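Local coordinates for endo-1,4-beta-mannanase (PDB 5Y6T), which probably hydrolyses internal beta-1,4-mannosidic linkages in mannan polysaccharides, as a family GH5 glycoside hydrolase from an earthworm, at residues 27-32 and 56-61; 21-26 and 346-351. All blocks are in the same frame, centred on the assembly; numbering follows the deposited sequence. Where two conformers were deposited one is given.

Interaction 1 (27-32 and 56-61); sequences MNIAWQ and VRIKAE
M27 of strand 20-28, and I29 just after it, pack against I58 near the C-terminal end of helix 42-60, with M27 CA and I58 CA 7.5 Å apart. Strand 20-28, this helix and strand 65-72 form a beta-alpha-beta unit of the (beta/alpha)8 barrel expected of GH5 enzymes. No hydrogen bond crosses between the segments, and the contact is apolar. I58 carries it from the helix side. Its side chain runs out along CG1, which lies anti to the carbonyl carbon (chi1 -71°), and the extended second torsion (169°) places CD1 at the tip, against M27 and I29. That one methyl meets both residues. M27 offers CB, 4.1 Å from I58 CD1, while its own chain continues extended to the sulfur and CE. The M27 side chain also packs on F338, Q341 and L345 of helix 338-348, so it touches two helices outside the barrel. I29 points less directly at the helix, but its CD1 reaches I58 CD1, and the two isoleucine side chains meet at a slant. Y54, one helical turn before I58, also touches I29. N28 turns away from the helix, and its side chain bonds R67, G296 and S325. The nearest approach is methyl to methyl, with I29 CD1 3.8 Å from I58 CD1.

Interaction 2 (21-26 and 346-351); sequences KVFMSG and NHLRGR
This is a small, buried, mainly apolar contact between the first barrel strand and the end of a late helix in the (beta/alpha)8 fold. F23 and S25 of strand 20-28 both point at L348, the last residue of helix 338-348. S25 CA and L348 CA lie 7.5 Å apart. No hydrogen bond joins the segments. One methyl of L348, CD1, does most of the touching. It reaches F23 CE1 at 3.7 Å, meeting the ring obliquely, and the two side chains stand roughly perpendicular. The F23 ring is set beside its own carbonyl carbon (chi1 -179°), and S25 CB lies in plane at the ring edge. Y316 of helix 308-317 packs edge-to-face with F23 and also touches L348. After L348 the chain leaves the helix through a type II beta turn, L348 to R351, with G350 at positive phi. R351 folds back on the helix end. It grips H347 O side-on, through NE (2.8 Å) and NH2 (2.9 Å). Its CZ lies 4.2 Å above the plane of the H347 ring, offset toward the rim. On the strand side, S25 OG stands 3.7 Å from L348 CD1.

Overall arrangement
Both contacts use strand 20-28, and their centres lie 14 Å apart. The touching residues of both are buried, while the turn at R349, G350 and R351 in interaction 2 is exposed. Interaction 1 joins the strand to the helix that follows it in the chain. Interaction 2 joins it to a helix some 320 residues later. Neither has a hydrogen bond across its segments. Interaction 1 is wholly aliphatic; interaction 2 sets a leucine methyl against an aromatic ring and a serine hydroxyl. The C-terminal ends of the two helices and the residues just after them also meet. N346 ND2 probably bonds E61 O, and R349 NH1 probably bonds A60 O.

Interaction 1 (27-32 and 56-61)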
ATOM      1  N   MET A  27      -7.863  -4.373   7.392  1.00 20.82           N
ATOM      2  CA  MET A  27      -7.083  -5.534   6.946  1.00 20.17           C
ATOM      3  C   MET A  27      -6.616  -5.370   5.538  1.00 19.29           C
ATOM      4  O   MET A  27      -7.329  -4.797   4.694  1.00 20.75           O
ATOM      5  CB  MET A  27      -7.949  -6.829   7.020  1.00 19.86           C
ATOM      6  CG  MET A  27      -8.526  -7.097   8.386  1.00 19.51           C
ATOM      7  SD  MET A  27      -9.311  -8.757   8.355  1.00 22.18           S
ATOM      8  CE  MET A  27     -10.346  -8.694   9.811  1.00 23.25           C
ATOM      9  N   ASN A  28      -5.445  -5.937   5.273  1.00 19.61           N
ATOM     10  CA  ASN A  28      -5.110  -6.268   3.939  1.00 19.64           C
ATOM     11  C   ASN A  28      -6.055  -7.390   3.515  1.00 20.92           C
ATOM     12  O   ASN A  28      -6.241  -8.333   4.293  1.00 20.94           O
ATOM     13  CB  ASN A  28      -3.690  -6.798   3.838  1.00 19.54           C
ATOM     14  CG  ASN A  28      -2.649  -5.742   4.014  1.00 19.21           C
ATOM     15  OD1 ASN A  28      -2.184  -5.188   3.035  1.00 19.68           O
ATOM     16  ND2 ASN A  28      -2.217  -5.532   5.255  1.00 17.53           N
ATOM     17  N   ILE A  29      -6.610  -7.291   2.320  1.00 19.49           N
ATOM     18  CA  ILE A  29      -7.458  -8.428   1.785  1.00 20.22           C
ATOM     19  C   ILE A  29      -6.575  -9.697   1.656  1.00 20.97           C
ATOM     20  O   ILE A  29      -6.982 -10.724   2.201  1.00 21.67           O
ATOM     21  CB  ILE A  29      -8.328  -8.092   0.584  1.00 20.29           C
ATOM     22  CG1 ILE A  29      -9.192  -6.885   0.922  1.00 19.31           C
ATOM     23  CG2 ILE A  29      -9.196  -9.260   0.163  1.00 20.72           C
ATOM     24  CD1 ILE A  29      -9.963  -6.998   2.202  1.00 20.72           C
ATOM     25  N   ALA A  30      -5.408  -9.666   1.029  1.00 20.89           N
ATOM     26  CA  ALA A  30      -4.980  -8.675   0.016  1.00 19.88           C
ATOM     27  C   ALA A  30      -5.512  -8.992  -1.397  1.00 19.90           C
ATOM     28  O   ALA A  30      -5.411  -8.182  -2.322  1.00 19.69           O
ATOM     29  CB  ALA A  30      -3.498  -8.549  -0.011  1.00 20.11           C
ATOM     30  N   TRP A  31      -6.133 -10.145  -1.526  1.00 19.75           N
ATOM     31  CA  TRP A  31      -6.744 -10.630  -2.743  1.00 20.43           C
ATOM     32  C   TRP A  31      -7.744 -11.718  -2.416  1.00 21.07           C
ATOM     33  O   TRP A  31      -7.797 -12.178  -1.312  1.00 21.00           O
ATOM     34  CB  TRP A  31      -5.755 -11.230  -3.731  1.00 19.56           C
ATOM     35  CG  TRP A  31      -4.940 -12.389  -3.146  1.00 23.43           C
ATOM     36  CD1 TRP A  31      -5.319 -13.694  -3.024  1.00 23.75           C
ATOM     37  CD2 TRP A  31      -3.677 -12.275  -2.518  1.00 23.06           C
ATOM     38  NE1 TRP A  31      -4.317 -14.411  -2.409  1.00 23.31           N
ATOM     39  CE2 TRP A  31      -3.300 -13.561  -2.069  1.00 24.00           C
ATOM     40  CE3 TRP A  31      -2.820 -11.189  -2.259  1.00 21.48           C
ATOM     41  CZ2 TRP A  31      -2.041 -13.817  -1.445  1.00 22.90           C
ATOM     42  CZ3 TRP A  31      -1.584 -11.445  -1.632  1.00 20.82           C
ATOM     43  CH2 TRP A  31      -1.231 -12.722  -1.193  1.00 23.72           C
ATOM     44  N   GLN A  32      -8.563 -12.052  -3.405  1.00 21.51           N
ATOM     45  CA  GLN A  32      -9.381 -13.298  -3.364  1.00 21.94           C
ATOM     46  C   GLN A  32      -8.750 -14.288  -4.327  1.00 22.89           C
ATOM     47  O   GLN A  32      -8.263 -15.358  -3.913  1.00 24.65           O
ATOM     48  CB  GLN A  32     -10.828 -13.002  -3.729  1.00 23.25           C
ATOM     49  CG  GLN A  32     -11.777 -14.207  -3.788  1.00 26.49           C
ATOM     50  CD  GLN A  32     -11.951 -14.911  -2.457  1.00 28.83           C
ATOM     51  OE1 GLN A  32     -11.669 -14.374  -1.393  1.00 30.40           O
ATOM     52  NE2 GLN A  32     -12.397 -16.152  -2.526  1.00 33.01           N
ATOM     53  N   VAL A  56     -18.037  -5.843   3.926  1.00 22.39           N
ATOM     54  CA  VAL A  56     -19.055  -5.949   4.970  1.00 23.00           C
ATOM     55  C   VAL A  56     -18.550  -6.509   6.338  1.00 21.32           C
ATOM     56  O   VAL A  56     -18.845  -5.904   7.410  1.00 24.56           O
ATOM     57  CB  VAL A  56     -20.314  -6.747   4.467  1.00 25.69           C
ATOM     58  CG1 VAL A  56     -21.351  -6.814   5.585  1.00 27.09           C
ATOM     59  CG2 VAL A  56     -20.952  -6.025   3.243  1.00 26.78           C
ATOM     60  N   ARG A  57     -17.813  -7.598   6.277  1.00 21.51           N
ATOM     61  CA  ARG A  57     -17.303  -8.295   7.448  1.00 23.11           C
ATOM     62  C   ARG A  57     -16.268  -7.456   8.174  1.00 23.87           C
ATOM     63  O   ARG A  57     -16.299  -7.385   9.389  1.00 23.95           O
ATOM     64  CB  ARG A  57     -16.767  -9.642   7.056  1.00 27.57           C
ATOM     65  CG  ARG A  57     -17.910 -10.556   6.586  1.00 30.80           C
ATOM     66  CD  ARG A  57     -17.570 -12.018   6.685  1.00 35.07           C
ATOM     67  NE  ARG A  57     -16.566 -12.459   5.742  1.00 36.04           N
ATOM     68  CZ  ARG A  57     -15.439 -13.077   6.058  1.00 39.98           C
ATOM     69  NH1 ARG A  57     -15.117 -13.298   7.312  1.00 44.36           N
ATOM     70  NH2 ARG A  57     -14.619 -13.471   5.098  1.00 42.41           N
ATOM     71  N   ILE A  58     -15.446  -6.712   7.414  1.00 20.71           N
ATOM     72  CA  ILE A  58     -14.502  -5.789   8.045  1.00 21.01           C
ATOM     73  C   ILE A  58     -15.226  -4.684   8.809  1.00 21.14           C
ATOM     74  O   ILE A  58     -14.901  -4.436   9.982  1.00 21.43           O
ATOM     75  CB  ILE A  58     -13.489  -5.253   6.999  1.00 22.38           C
ATOM     76  CG1 ILE A  58     -12.544  -6.386   6.610  1.00 22.59           C
ATOM     77  CG2 ILE A  58     -12.784  -4.019   7.566  1.00 22.33           C
ATOM     78  CD1 ILE A  58     -11.664  -6.109   5.430  1.00 22.55           C
ATOM     79  N   LYS A  59     -16.204  -4.054   8.176  1.00 20.70           N
ATOM     80  CA  LYS A  59     -16.939  -3.004   8.831  1.00 20.65           C
ATOM     81  C   LYS A  59     -17.655  -3.541  10.052  1.00 21.07           C
ATOM     82  O   LYS A  59     -17.738  -2.871  11.081  1.00 20.89           O
ATOM     83  CB  LYS A  59     -17.860  -2.254   7.872  1.00 23.01           C
ATOM     84  CG  LYS A  59     -18.666  -1.137   8.549  1.00 23.35           C
ATOM     85  CD  LYS A  59     -17.737   0.043   8.933  1.00 26.17           C
ATOM     86  CE  LYS A  59     -17.548   0.266  10.430  1.00 32.61           C
ATOM     87  NZ  LYS A  59     -16.495   1.301  10.723  1.00 31.13           N
ATOM     88  N   ALA A  60     -18.263  -4.715   9.919  1.00 22.72           N
ATOM     89  CA  ALA A  60     -18.994  -5.320  11.051  1.00 24.08           C
ATOM     90  C   ALA A  60     -18.150  -5.514  12.332  1.00 23.41           C
ATOM     91  O   ALA A  60     -18.689  -5.394  13.417  1.00 27.22           O
ATOM     92  CB  ALA A  60     -19.629  -6.615  10.651  1.00 23.31           C
ATOM     93  N   GLU A  61     -16.837  -5.710  12.170  1.00 21.75           N
ATOM     94  CA  GLU A  61     -15.901  -5.935  13.251  1.00 21.70           C
ATOM     95  C   GLU A  61     -15.337  -4.628  13.786  1.00 23.54           C
ATOM     96  O   GLU A  61     -14.581  -4.610  14.787  1.00 21.95           O
ATOM     97  CB  GLU A  61     -14.772  -6.855  12.760  1.00 23.65           C
ATOM     98  CG  GLU A  61     -15.188  -8.243  12.336  1.00 24.93           C
ATOM     99  CD  GLU A  61     -15.888  -9.085  13.369  1.00 29.66           C
ATOM    100  OE1 GLU A  61     -15.882  -8.752  14.578  1.00 28.64           O
ATOM    101  OE2 GLU A  61     -16.444 -10.142  12.889  1.00 27.43           O
TER

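Interaction 2 (21-26 and 346-351)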
ATOM      1  N   LYS A  21      -8.635  14.362  12.569  1.00 24.15           N
ATOM      2  CA  LYS A  21      -7.658  13.286  12.478  0.50 22.23           C
ATOM      3  C   LYS A  21      -8.361  11.941  12.469  1.00 23.26           C
ATOM      4  O   LYS A  21      -9.302  11.684  13.269  1.00 23.24           O
ATOM      5  CB  LYS A  21      -6.651  13.329  13.615  0.50 22.88           C
ATOM      6  CG  LYS A  21      -5.630  12.200  13.569  0.50 22.18           C
ATOM      7  CD  LYS A  21      -4.800  12.196  14.856  0.50 23.66           C
ATOM      8  CE  LYS A  21      -3.641  11.255  14.821  0.50 28.03           C
ATOM      9  NZ  LYS A  21      -2.564  11.729  13.950  0.50 31.07           N
ATOM     10  N   VAL A  22      -7.949  11.096  11.535  1.00 22.48           N
ATOM     11  CA  VAL A  22      -8.567   9.746  11.382  1.00 22.08           C
ATOM     12  C   VAL A  22      -7.452   8.711  11.384  1.00 21.11           C
ATOM     13  O   VAL A  22      -6.352   8.990  10.976  1.00 21.33           O
ATOM     14  CB  VAL A  22      -9.434   9.638  10.103  1.00 24.32           C
ATOM     15  CG1 VAL A  22     -10.686  10.493  10.281  1.00 26.84           C
ATOM     16  CG2 VAL A  22      -8.704  10.087   8.841  1.00 22.50           C
ATOM     17  N   PHE A  23      -7.788   7.493  11.809  1.00 19.24           N
ATOM     18  CA  PHE A  23      -6.832   6.392  11.853  1.00 20.88           C
ATOM     19  C   PHE A  23      -7.367   5.260  10.980  1.00 22.22           C
ATOM     20  O   PHE A  23      -8.494   4.867  11.157  1.00 22.53           O
ATOM     21  CB  PHE A  23      -6.713   5.925  13.292  1.00 21.84           C
ATOM     22  CG  PHE A  23      -5.743   4.795  13.504  1.00 22.24           C
ATOM     23  CD1 PHE A  23      -6.162   3.491  13.381  1.00 21.01           C
ATOM     24  CD2 PHE A  23      -4.388   5.059  13.784  1.00 21.45           C
ATOM     25  CE1 PHE A  23      -5.267   2.436  13.575  1.00 21.73           C
ATOM     26  CE2 PHE A  23      -3.503   4.011  14.008  1.00 21.50           C
ATOM     27  CZ  PHE A  23      -3.957   2.721  13.951  1.00 20.99           C
ATOM     28  N   MET A  24      -6.552   4.713  10.083  1.00 19.87           N
ATOM     29  CA  MET A  24      -7.048   3.653   9.224  1.00 21.97           C
ATOM     30  C   MET A  24      -6.844   2.298   9.915  1.00 23.37           C
ATOM     31  O   MET A  24      -5.723   1.783  10.005  1.00 21.92           O
ATOM     32  CB  MET A  24      -6.275   3.643   7.875  1.00 21.37           C
ATOM     33  CG  MET A  24      -6.376   4.942   7.104  1.00 21.68           C
ATOM     34  SD  MET A  24      -8.021   5.285   6.462  1.00 24.39           S
ATOM     35  CE  MET A  24      -8.691   6.328   7.772  1.00 23.32           C
ATOM     36  N   SER A  25      -7.937   1.699  10.371  1.00 20.33           N
ATOM     37  CA  SER A  25      -7.905   0.425  11.044  1.00 20.53           C
ATOM     38  C   SER A  25      -8.592  -0.631  10.206  1.00 19.38           C
ATOM     39  O   SER A  25      -9.719  -0.450   9.862  1.00 20.63           O
ATOM     40  CB  SER A  25      -8.592   0.505  12.399  1.00 21.50           C
ATOM     41  OG  SER A  25      -8.625  -0.727  13.074  1.00 22.94           O
ATOM     42  N   GLY A  26      -7.883  -1.658   9.783  1.00 19.53           N
ATOM     43  CA  GLY A  26      -8.473  -2.596   8.872  1.00 19.62           C
ATOM     44  C   GLY A  26      -7.568  -3.734   8.509  1.00 20.35           C
ATOM     45  O   GLY A  26      -6.710  -4.106   9.290  1.00 19.59           O
ATOM     46  N   ASN A 346     -11.949  -5.063  16.555  1.00 19.86           N
ATOM     47  CA  ASN A 346     -12.866  -4.853  17.656  1.00 22.22           C
ATOM     48  C   ASN A 346     -12.299  -3.926  18.712  1.00 20.81           C
ATOM     49  O   ASN A 346     -12.974  -3.036  19.223  1.00 21.23           O
ATOM     50  CB  ASN A 346     -13.241  -6.140  18.386  1.00 21.99           C
ATOM     51  CG  ASN A 346     -13.960  -7.219  17.559  1.00 22.62           C
ATOM     52  OD1 ASN A 346     -13.895  -8.383  17.990  1.00 23.95           O
ATOM     53  ND2 ASN A 346     -14.578  -6.909  16.432  1.00 23.84           N
ATOM     54  N   HIS A 347     -11.044  -4.137  19.040  1.00 20.74           N
ATOM     55  CA  HIS A 347     -10.380  -3.339  20.066  1.00 22.55           C
ATOM     56  C   HIS A 347     -10.363  -1.831  19.795  1.00 21.03           C
ATOM     57  O   HIS A 347     -10.498  -1.017  20.725  1.00 23.42           O
ATOM     58  CB  HIS A 347      -8.973  -3.837  20.249  1.00 23.10           C
ATOM     59  CG  HIS A 347      -8.178  -3.039  21.233  1.00 27.19           C
ATOM     60  ND1 HIS A 347      -8.473  -2.994  22.577  1.00 29.44           N
ATOM     61  CD2 HIS A 347      -7.103  -2.223  21.051  1.00 26.87           C
ATOM     62  CE1 HIS A 347      -7.611  -2.198  23.192  1.00 31.49           C
ATOM     63  NE2 HIS A 347      -6.776  -1.700  22.288  1.00 30.01           N
ATOM     64  N   LEU A 348     -10.208  -1.428  18.539  1.00 21.51           N
ATOM     65  CA  LEU A 348     -10.189   0.011  18.188  1.00 22.71           C
ATOM     66  C   LEU A 348     -11.538   0.638  17.949  1.00 23.19           C
ATOM     67  O   LEU A 348     -11.660   1.858  17.862  1.00 22.81           O
ATOM     68  CB  LEU A 348      -9.265   0.330  17.004  1.00 21.87           C
ATOM     69  CG  LEU A 348      -7.815  -0.050  17.316  1.00 24.05           C
ATOM     70  CD1 LEU A 348      -6.966   0.366  16.149  1.00 22.44           C
ATOM     71  CD2 LEU A 348      -7.273   0.583  18.599  1.00 22.47           C
ATOM     72  N   ARG A 349     -12.540  -0.195  17.781  1.00 22.71           N
ATOM     73  CA  ARG A 349     -13.892   0.310  17.448  1.00 21.87           C
ATOM     74  C   ARG A 349     -14.299   1.370  18.495  1.00 23.53           C
ATOM     75  O   ARG A 349     -14.097   1.201  19.730  1.00 24.63           O
ATOM     76  CB  ARG A 349     -14.911  -0.810  17.458  1.00 22.77           C
ATOM     77  CG  ARG A 349     -16.249  -0.331  16.903  1.00 21.75           C
ATOM     78  CD  ARG A 349     -17.464  -1.177  17.031  1.00 25.86           C
ATOM     79  NE  ARG A 349     -17.266  -2.577  17.279  1.00 23.50           N
ATOM     80  CZ  ARG A 349     -17.665  -3.563  16.491  1.00 26.12           C
ATOM     81  NH1 ARG A 349     -18.224  -3.300  15.339  1.00 30.32           N
ATOM     82  NH2 ARG A 349     -17.537  -4.806  16.894  1.00 28.12           N
ATOM     83  N   GLY A 350     -14.877   2.438  17.975  1.00 24.28           N
ATOM     84  CA  GLY A 350     -15.445   3.484  18.851  1.00 26.86           C
ATOM     85  C   GLY A 350     -14.410   4.436  19.429  1.00 28.70           C
ATOM     86  O   GLY A 350     -14.783   5.357  20.121  1.00 30.82           O
ATOM     87  N   ARG A 351     -13.107   4.219  19.209  1.00 25.38           N
ATOM     88  CA  ARG A 351     -12.106   5.145  19.722  1.00 24.56           C
ATOM     89  C   ARG A 351     -12.065   6.430  18.961  1.00 24.28           C
ATOM     90  O   ARG A 351     -12.263   6.456  17.752  1.00 22.56           O
ATOM     91  CB  ARG A 351     -10.740   4.490  19.782  1.00 25.56           C
ATOM     92  CG  ARG A 351     -10.887   3.286  20.725  1.00 30.82           C
ATOM     93  CD  ARG A 351      -9.658   2.739  21.301  1.00 38.48           C
ATOM     94  NE  ARG A 351      -9.915   1.420  21.888  1.00 41.81           N
ATOM     95  CZ  ARG A 351     -10.265   1.118  23.152  1.00 42.09           C
ATOM     96  NH1 ARG A 351     -10.454   2.030  24.094  1.00 41.88           N
ATOM     97  NH2 ARG A 351     -10.334  -0.164  23.490  1.00 33.69           N
TER